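Long-range contact in catalase-3 (Neurospora crassa, PDB 4AJ9), which uses heme to break down hydrogen peroxide into water and oxygen, probably protecting the cell from its toxic effects: residues 457-469 / 489-501. Numbering follows the deposited sequence.
Sequences QQFVINAIRFEAS and NDVAKRVAVALGL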
ATOM      1  N   GLN C 457       7.119 -10.664  46.943  1.00  7.65           N
ATOM      2  CA  GLN C 457       7.068 -12.056  46.491  1.00  6.98           C
ATOM      3  C   GLN C 457       5.622 -12.529  46.456  1.00  7.89           C
ATOM      4  O   GLN C 457       5.215 -13.293  45.574  1.00  7.28           O
ATOM      5  CB  GLN C 457       7.889 -12.958  47.419  1.00 11.33           C
ATOM      6  CG  GLN C 457       9.395 -12.738  47.353  1.00 10.86           C
ATOM      7  CD  GLN C 457      10.147 -13.670  48.296  1.00 16.31           C
ATOM      8  OE1 GLN C 457       9.598 -14.103  49.304  1.00 12.69           O
ATOM      9  NE2 GLN C 457      11.398 -13.993  47.964  1.00 11.17           N
ATOM     10  N   GLN C 458       4.835 -12.067  47.420  1.00 10.93           N
ATOM     11  CA  GLN C 458       3.438 -12.476  47.476  1.00  7.54           C
ATOM     12  C   GLN C 458       2.677 -11.935  46.262  1.00  6.19           C
ATOM     13  O   GLN C 458       1.816 -12.616  45.720  1.00  8.59           O
ATOM     14  CB  GLN C 458       2.777 -12.027  48.786  1.00  6.72           C
ATOM     15  CG  GLN C 458       1.369 -12.594  48.988  1.00  5.94           C
ATOM     16  CD  GLN C 458       1.353 -14.094  49.173  1.00 14.64           C
ATOM     17  OE1 GLN C 458       1.862 -14.617  50.167  1.00 10.99           O
ATOM     18  NE2 GLN C 458       0.749 -14.799  48.226  1.00 10.72           N
ATOM     19  N   PHE C 459       3.008 -10.716  45.834  1.00  7.69           N
ATOM     20  CA  PHE C 459       2.362 -10.122  44.664  1.00  6.50           C
ATOM     21  C   PHE C 459       2.616 -10.967  43.419  1.00 11.81           C
ATOM     22  O   PHE C 459       1.708 -11.202  42.618  1.00  8.77           O
ATOM     23  CB  PHE C 459       2.844  -8.692  44.432  1.00  5.60           C
ATOM     24  CG  PHE C 459       2.299  -7.695  45.418  1.00  9.05           C
ATOM     25  CD1 PHE C 459       1.075  -7.896  46.019  1.00 10.53           C
ATOM     26  CD2 PHE C 459       3.010  -6.547  45.728  1.00 12.11           C
ATOM     27  CE1 PHE C 459       0.571  -6.972  46.912  1.00 12.90           C
ATOM     28  CE2 PHE C 459       2.514  -5.627  46.623  1.00 12.01           C
ATOM     29  CZ  PHE C 459       1.289  -5.841  47.210  1.00  9.63           C
ATOM     30  N   VAL C 460       3.862 -11.409  43.254  1.00  9.92           N
ATOM     31  CA  VAL C 460       4.225 -12.284  42.140  1.00  7.68           C
ATOM     32  C   VAL C 460       3.404 -13.571  42.176  1.00 10.13           C
ATOM     33  O   VAL C 460       2.797 -13.969  41.174  1.00 10.99           O
ATOM     34  CB  VAL C 460       5.731 -12.632  42.160  1.00  6.71           C
ATOM     35  CG1 VAL C 460       6.036 -13.771  41.192  1.00  6.83           C
ATOM     36  CG2 VAL C 460       6.604 -11.382  41.869  1.00  5.13           C
ATOM     37  N   ILE C 461       3.362 -14.221  43.334  1.00  5.47           N
ATOM     38  CA  ILE C 461       2.614 -15.467  43.471  1.00  5.66           C
ATOM     39  C   ILE C 461       1.119 -15.269  43.191  1.00  5.60           C
ATOM     40  O   ILE C 461       0.483 -16.081  42.517  1.00  7.19           O
ATOM     41  CB  ILE C 461       2.813 -16.066  44.884  1.00  6.10           C
ATOM     42  CG1 ILE C 461       4.125 -16.848  44.937  1.00  9.75           C
ATOM     43  CG2 ILE C 461       1.646 -16.977  45.257  1.00  9.96           C
ATOM     44  CD1 ILE C 461       4.647 -17.060  46.341  1.00 10.49           C
ATOM     45  N   ASN C 462       0.565 -14.192  43.737  1.00  7.22           N
ATOM     46  CA  ASN C 462      -0.843 -13.874  43.551  1.00 11.74           C
ATOM     47  C   ASN C 462      -1.188 -13.528  42.105  1.00  7.80           C
ATOM     48  O   ASN C 462      -2.290 -13.804  41.647  1.00  7.49           O
ATOM     49  CB  ASN C 462      -1.276 -12.748  44.495  1.00  8.74           C
ATOM     50  CG  ASN C 462      -1.397 -13.218  45.935  1.00 11.48           C
ATOM     51  OD1 ASN C 462      -1.330 -14.419  46.215  1.00 10.12           O
ATOM     52  ND2 ASN C 462      -1.592 -12.282  46.844  1.00 10.28           N
ATOM     53  N   ALA C 463      -0.250 -12.907  41.400  1.00  8.80           N
ATOM     54  CA  ALA C 463      -0.450 -12.620  39.986  1.00  8.96           C
ATOM     55  C   ALA C 463      -0.466 -13.935  39.204  1.00 10.46           C
ATOM     56  O   ALA C 463      -1.309 -14.152  38.328  1.00  7.37           O
ATOM     57  CB  ALA C 463       0.638 -11.679  39.472  1.00  4.36           C
ATOM     58  N   ILE C 464       0.464 -14.827  39.530  1.00 10.23           N
ATOM     59  CA  ILE C 464       0.497 -16.135  38.878  1.00  6.62           C
ATOM     60  C   ILE C 464      -0.769 -16.923  39.191  1.00  9.40           C
ATOM     61  O   ILE C 464      -1.348 -17.557  38.304  1.00  8.54           O
ATOM     62  CB  ILE C 464       1.739 -16.951  39.282  1.00  6.57           C
ATOM     63  CG1 ILE C 464       3.021 -16.207  38.870  1.00  7.14           C
ATOM     64  CG2 ILE C 464       1.685 -18.345  38.651  1.00  7.40           C
ATOM     65  CD1 ILE C 464       4.333 -16.863  39.392  1.00  5.58           C
ATOM     66  N   ARG C 465      -1.203 -16.880  40.452  1.00  7.95           N
ATOM     67  CA  ARG C 465      -2.472 -17.510  40.834  1.00  6.13           C
ATOM     68  C   ARG C 465      -3.637 -16.950  40.016  1.00 11.55           C
ATOM     69  O   ARG C 465      -4.469 -17.698  39.501  1.00  7.61           O
ATOM     70  CB  ARG C 465      -2.773 -17.285  42.326  1.00  6.69           C
ATOM     71  CG  ARG C 465      -1.914 -18.092  43.289  1.00  5.21           C
ATOM     72  CD  ARG C 465      -2.132 -17.606  44.741  1.00 12.03           C
ATOM     73  NE  ARG C 465      -1.609 -18.539  45.739  1.00 11.56           N
ATOM     74  CZ  ARG C 465      -1.476 -18.261  47.036  1.00  9.08           C
ATOM     75  NH1 ARG C 465      -1.797 -17.060  47.509  1.00 10.22           N
ATOM     76  NH2 ARG C 465      -1.006 -19.188  47.863  1.00 13.58           N
ATOM     77  N   PHE C 466      -3.713 -15.628  39.919  1.00  9.15           N
ATOM     78  CA  PHE C 466      -4.813 -15.004  39.181  1.00  6.23           C
ATOM     79  C   PHE C 466      -4.802 -15.495  37.726  1.00  8.95           C
ATOM     80  O   PHE C 466      -5.791 -16.047  37.237  1.00  6.25           O
ATOM     81  CB  PHE C 466      -4.712 -13.474  39.260  1.00  9.58           C
ATOM     82  CG  PHE C 466      -5.649 -12.746  38.324  1.00  7.63           C
ATOM     83  CD1 PHE C 466      -5.261 -12.461  37.023  1.00  7.29           C
ATOM     84  CD2 PHE C 466      -6.910 -12.335  38.753  1.00  8.45           C
ATOM     85  CE1 PHE C 466      -6.114 -11.789  36.150  1.00  8.61           C
ATOM     86  CE2 PHE C 466      -7.776 -11.659  37.886  1.00 10.09           C
ATOM     87  CZ  PHE C 466      -7.374 -11.383  36.581  1.00  6.94           C
ATOM     88  N   GLU C 467      -3.662 -15.311  37.059  1.00  8.04           N
ATOM     89  CA  GLU C 467      -3.499 -15.667  35.646  1.00  8.34           C
ATOM     90  C   GLU C 467      -3.721 -17.142  35.338  1.00 11.31           C
ATOM     91  O   GLU C 467      -4.471 -17.486  34.428  1.00  8.84           O
ATOM     92  CB  GLU C 467      -2.110 -15.244  35.146  1.00  9.88           C
ATOM     93  CG  GLU C 467      -1.872 -13.738  35.234  1.00  9.01           C
ATOM     94  CD  GLU C 467      -1.563 -13.105  33.892  1.00 11.49           C
ATOM     95  OE1 GLU C 467      -1.244 -13.846  32.935  1.00  8.95           O
ATOM     96  OE2 GLU C 467      -1.635 -11.859  33.796  1.00 11.43           O
ATOM     97  N   ALA C 468      -3.051 -18.014  36.084  1.00  5.79           N
ATOM     98  CA  ALA C 468      -3.102 -19.439  35.810  1.00  7.71           C
ATOM     99  C   ALA C 468      -4.499 -20.029  36.035  1.00 10.13           C
ATOM    100  O   ALA C 468      -4.884 -21.007  35.391  1.00  8.73           O
ATOM    101  CB  ALA C 468      -2.058 -20.172  36.654  1.00  6.73           C
ATOM    102  N   SER C 469      -5.252 -19.425  36.944  1.00  6.52           N
ATOM    103  CA  SER C 469      -6.609 -19.859  37.226  1.00  8.94           C
ATOM    104  C   SER C 469      -7.544 -19.563  36.052  1.00 12.29           C
ATOM    105  O   SER C 469      -8.675 -20.047  36.030  1.00  7.50           O
ATOM    106  CB  SER C 469      -7.135 -19.217  38.512  1.00  8.17           C
ATOM    107  OG  SER C 469      -7.646 -17.921  38.269  1.00  8.46           O
ATOM    108  N   ASN C 489      10.302 -24.647  44.879  1.00 17.34           N
ATOM    109  CA  ASN C 489       9.278 -25.531  45.405  1.00 13.27           C
ATOM    110  C   ASN C 489       8.184 -24.785  46.174  1.00 14.72           C
ATOM    111  O   ASN C 489       7.007 -25.111  46.038  1.00 16.41           O
ATOM    112  CB  ASN C 489       9.899 -26.641  46.262  1.00 10.91           C
ATOM    113  CG  ASN C 489       8.860 -27.581  46.830  1.00 16.96           C
ATOM    114  OD1 ASN C 489       8.618 -27.592  48.035  1.00 22.93           O
ATOM    115  ND2 ASN C 489       8.229 -28.373  45.961  1.00 14.84           N
ATOM    116  N   ASP C 490       8.559 -23.783  46.968  1.00 12.83           N
ATOM    117  CA  ASP C 490       7.570 -23.015  47.724  1.00 12.44           C
ATOM    118  C   ASP C 490       6.643 -22.217  46.802  1.00 14.06           C
ATOM    119  O   ASP C 490       5.447 -22.110  47.057  1.00 15.73           O
ATOM    120  CB  ASP C 490       8.242 -22.047  48.699  1.00 10.12           C
ATOM    121  CG  ASP C 490       7.253 -21.419  49.656  1.00 15.01           C
ATOM    122  OD1 ASP C 490       6.431 -22.171  50.215  1.00 17.33           O
ATOM    123  OD2 ASP C 490       7.279 -20.182  49.842  1.00 15.81           O
ATOM    124  N   VAL C 491       7.202 -21.642  45.742  1.00 14.72           N
ATOM    125  CA  VAL C 491       6.384 -20.908  44.784  1.00  8.55           C
ATOM    126  C   VAL C 491       5.345 -21.835  44.173  1.00  7.01           C
ATOM    127  O   VAL C 491       4.159 -21.501  44.116  1.00 11.99           O
ATOM    128  CB  VAL C 491       7.230 -20.263  43.664  1.00  9.56           C
ATOM    129  CG1 VAL C 491       6.316 -19.790  42.528  1.00  9.13           C
ATOM    130  CG2 VAL C 491       8.023 -19.088  44.205  1.00  9.09           C
ATOM    131  N   ALA C 492       5.786 -23.009  43.730  1.00  8.66           N
ATOM    132  CA  ALA C 492       4.876 -23.948  43.087  1.00  8.13           C
ATOM    133  C   ALA C 492       3.793 -24.419  44.062  1.00 14.98           C
ATOM    134  O   ALA C 492       2.627 -24.533  43.689  1.00 12.52           O
ATOM    135  CB  ALA C 492       5.646 -25.133  42.503  1.00 10.85           C
ATOM    136  N   LYS C 493       4.181 -24.688  45.308  1.00 13.40           N
ATOM    137  CA  LYS C 493       3.216 -25.057  46.352  1.00 10.10           C
ATOM    138  C   LYS C 493       2.148 -23.975  46.526  1.00 12.95           C
ATOM    139  O   LYS C 493       0.934 -24.247  46.491  1.00  9.17           O
ATOM    140  CB  LYS C 493       3.934 -25.343  47.684  1.00 14.78           C
ATOM    141  CG  LYS C 493       4.613 -26.723  47.733  1.00 21.12           C
ATOM    142  CD  LYS C 493       5.642 -26.820  48.860  1.00 30.52           C
ATOM    143  CE  LYS C 493       4.999 -26.768  50.233  1.00 46.42           C
ATOM    144  NZ  LYS C 493       4.209 -28.000  50.522  1.00 50.31           N
ATOM    145  N   ARG C 494       2.598 -22.737  46.674  1.00 10.55           N
ATOM    146  CA  ARG C 494       1.677 -21.642  46.924  1.00  8.99           C
ATOM    147  C   ARG C 494       0.748 -21.382  45.733  1.00  9.03           C
ATOM    148  O   ARG C 494      -0.444 -21.137  45.913  1.00 12.02           O
ATOM    149  CB  ARG C 494       2.452 -20.397  47.368  1.00  8.18           C
ATOM    150  CG  ARG C 494       3.021 -20.566  48.773  1.00 15.14           C
ATOM    151  CD  ARG C 494       4.224 -19.685  49.033  1.00 11.25           C
ATOM    152  NE  ARG C 494       3.857 -18.296  49.280  1.00 12.70           N
ATOM    153  CZ  ARG C 494       4.736 -17.340  49.563  1.00 11.04           C
ATOM    154  NH1 ARG C 494       6.038 -17.621  49.635  1.00 14.22           N
ATOM    155  NH2 ARG C 494       4.324 -16.103  49.775  1.00 12.57           N
ATOM    156  N   VAL C 495       1.283 -21.478  44.517  1.00  8.39           N
ATOM    157  CA  VAL C 495       0.461 -21.360  43.313  1.00 12.11           C
ATOM    158  C   VAL C 495      -0.490 -22.551  43.185  1.00 10.91           C
ATOM    159  O   VAL C 495      -1.675 -22.381  42.911  1.00  8.21           O
ATOM    160  CB  VAL C 495       1.327 -21.243  42.033  1.00  8.83           C
ATOM    161  CG1 VAL C 495       0.472 -21.439  40.779  1.00 11.90           C
ATOM    162  CG2 VAL C 495       2.071 -19.900  42.005  1.00  9.40           C
ATOM    163  N   ALA C 496       0.036 -23.753  43.394  1.00 12.05           N
ATOM    164  CA  ALA C 496      -0.771 -24.969  43.309  1.00 14.39           C
ATOM    165  C   ALA C 496      -2.039 -24.863  44.153  1.00 11.03           C
ATOM    166  O   ALA C 496      -3.093 -25.350  43.757  1.00 18.13           O
ATOM    167  CB  ALA C 496       0.048 -26.192  43.732  1.00 16.17           C
ATOM    168  N   VAL C 497      -1.939 -24.227  45.315  1.00 14.12           N
ATOM    169  CA  VAL C 497      -3.104 -24.094  46.186  1.00 12.06           C
ATOM    170  C   VAL C 497      -4.275 -23.479  45.433  1.00 15.30           C
ATOM    171  O   VAL C 497      -5.385 -24.006  45.456  1.00 13.20           O
ATOM    172  CB  VAL C 497      -2.808 -23.234  47.419  1.00 15.15           C
ATOM    173  CG1 VAL C 497      -4.114 -22.901  48.150  1.00 15.87           C
ATOM    174  CG2 VAL C 497      -1.845 -23.957  48.347  1.00 21.29           C
ATOM    175  N   ALA C 498      -4.014 -22.364  44.757  1.00 11.90           N
ATOM    176  CA  ALA C 498      -5.050 -21.644  44.016  1.00  7.20           C
ATOM    177  C   ALA C 498      -5.703 -22.488  42.925  1.00 11.05           C
ATOM    178  O   ALA C 498      -6.901 -22.367  42.665  1.00 11.18           O
ATOM    179  CB  ALA C 498      -4.464 -20.347  43.418  1.00  9.24           C
ATOM    180  N   LEU C 499      -4.907 -23.339  42.285  1.00 10.76           N
ATOM    181  CA  LEU C 499      -5.358 -24.135  41.153  1.00  8.66           C
ATOM    182  C   LEU C 499      -5.981 -25.460  41.592  1.00 10.36           C
ATOM    183  O   LEU C 499      -6.453 -26.235  40.767  1.00 11.57           O
ATOM    184  CB  LEU C 499      -4.179 -24.405  40.224  1.00  8.72           C
ATOM    185  CG  LEU C 499      -3.393 -23.153  39.814  1.00  9.07           C
ATOM    186  CD1 LEU C 499      -2.226 -23.515  38.907  1.00 10.29           C
ATOM    187  CD2 LEU C 499      -4.319 -22.160  39.131  1.00  7.49           C
ATOM    188  N   GLY C 500      -5.960 -25.724  42.896  1.00 14.96           N
ATOM    189  CA  GLY C 500      -6.518 -26.953  43.435  1.00 14.49           C
ATOM    190  C   GLY C 500      -5.735 -28.163  42.982  1.00 21.95           C
ATOM    191  O   GLY C 500      -6.302 -29.236  42.756  1.00 21.61           O
ATOM    192  N   LEU C 501      -4.424 -27.989  42.842  1.00 16.96           N
ATOM    193  CA  LEU C 501      -3.555 -29.083  42.416  1.00 14.98           C
ATOM    194  C   LEU C 501      -2.628 -29.494  43.552  1.00 20.24           C
ATOM    195  O   LEU C 501      -2.397 -28.729  44.492  1.00 21.47           O
ATOM    196  CB  LEU C 501      -2.747 -28.675  41.176  1.00 18.65           C
ATOM    197  CG  LEU C 501      -3.596 -28.416  39.929  1.00 23.35           C
ATOM    198  CD1 LEU C 501      -2.782 -27.783  38.801  1.00 25.59           C
ATOM    199  CD2 LEU C 501      -4.255 -29.699  39.449  1.00 18.52           C
TER
HETATM  200  O   HOH W   1       8.558 -16.222  50.207  1.00 17.99           O
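Arg465 and Arg494 carry the contact between the helical segments 457-469 and 489-501, whose axes come within 8.9 Å, with their N-to-C directions 38° apart. Extended from CG to NE, Arg465 lies across the second helix and grips the backbone carbonyl of Arg494 side-on: NE and NH2 both donate to Arg494 O, at 2.9 and 2.8 Å. That oxygen sits at the guanidinium edge, while both nitrogens approach it from one face of the carbonyl plane. NH1 turns back to Asn462 OD1, and CG packs on Ala498 CB at 3.4 Å. A leucine in place of Arg465 would probably leave the Arg494 carbonyl without its two side-chain donors and Asp677 without one of its charged mates. Arg494, bent at chi3 (77°), spreads its guanidinium under Ile461 CD1, which stands over the centre of one face, 3.2 Å from CZ. Around its edge, NH2 donates to Gln458 OE1 (2.9 Å), which also accepts from the backbone N of Asp677; NH1 salt-bridges Asp490 and meets a water held by Gln457, and NE pairs with Asp677, which thus links both arginines. Deeper in, Val495 CG2 meets Ile464 CG2 at 3.7 Å, and Leu499 CD2 rests on Ala468 and Ser469. This is helix-helix packing within the catalase-related immune-responsive region, away from the heme: helix 474-487 connects the pair and backs Ala496, helix 443-450 brings Phe449 against Ile461 and Val491, and Leu607 of a second subunit packs on Arg465.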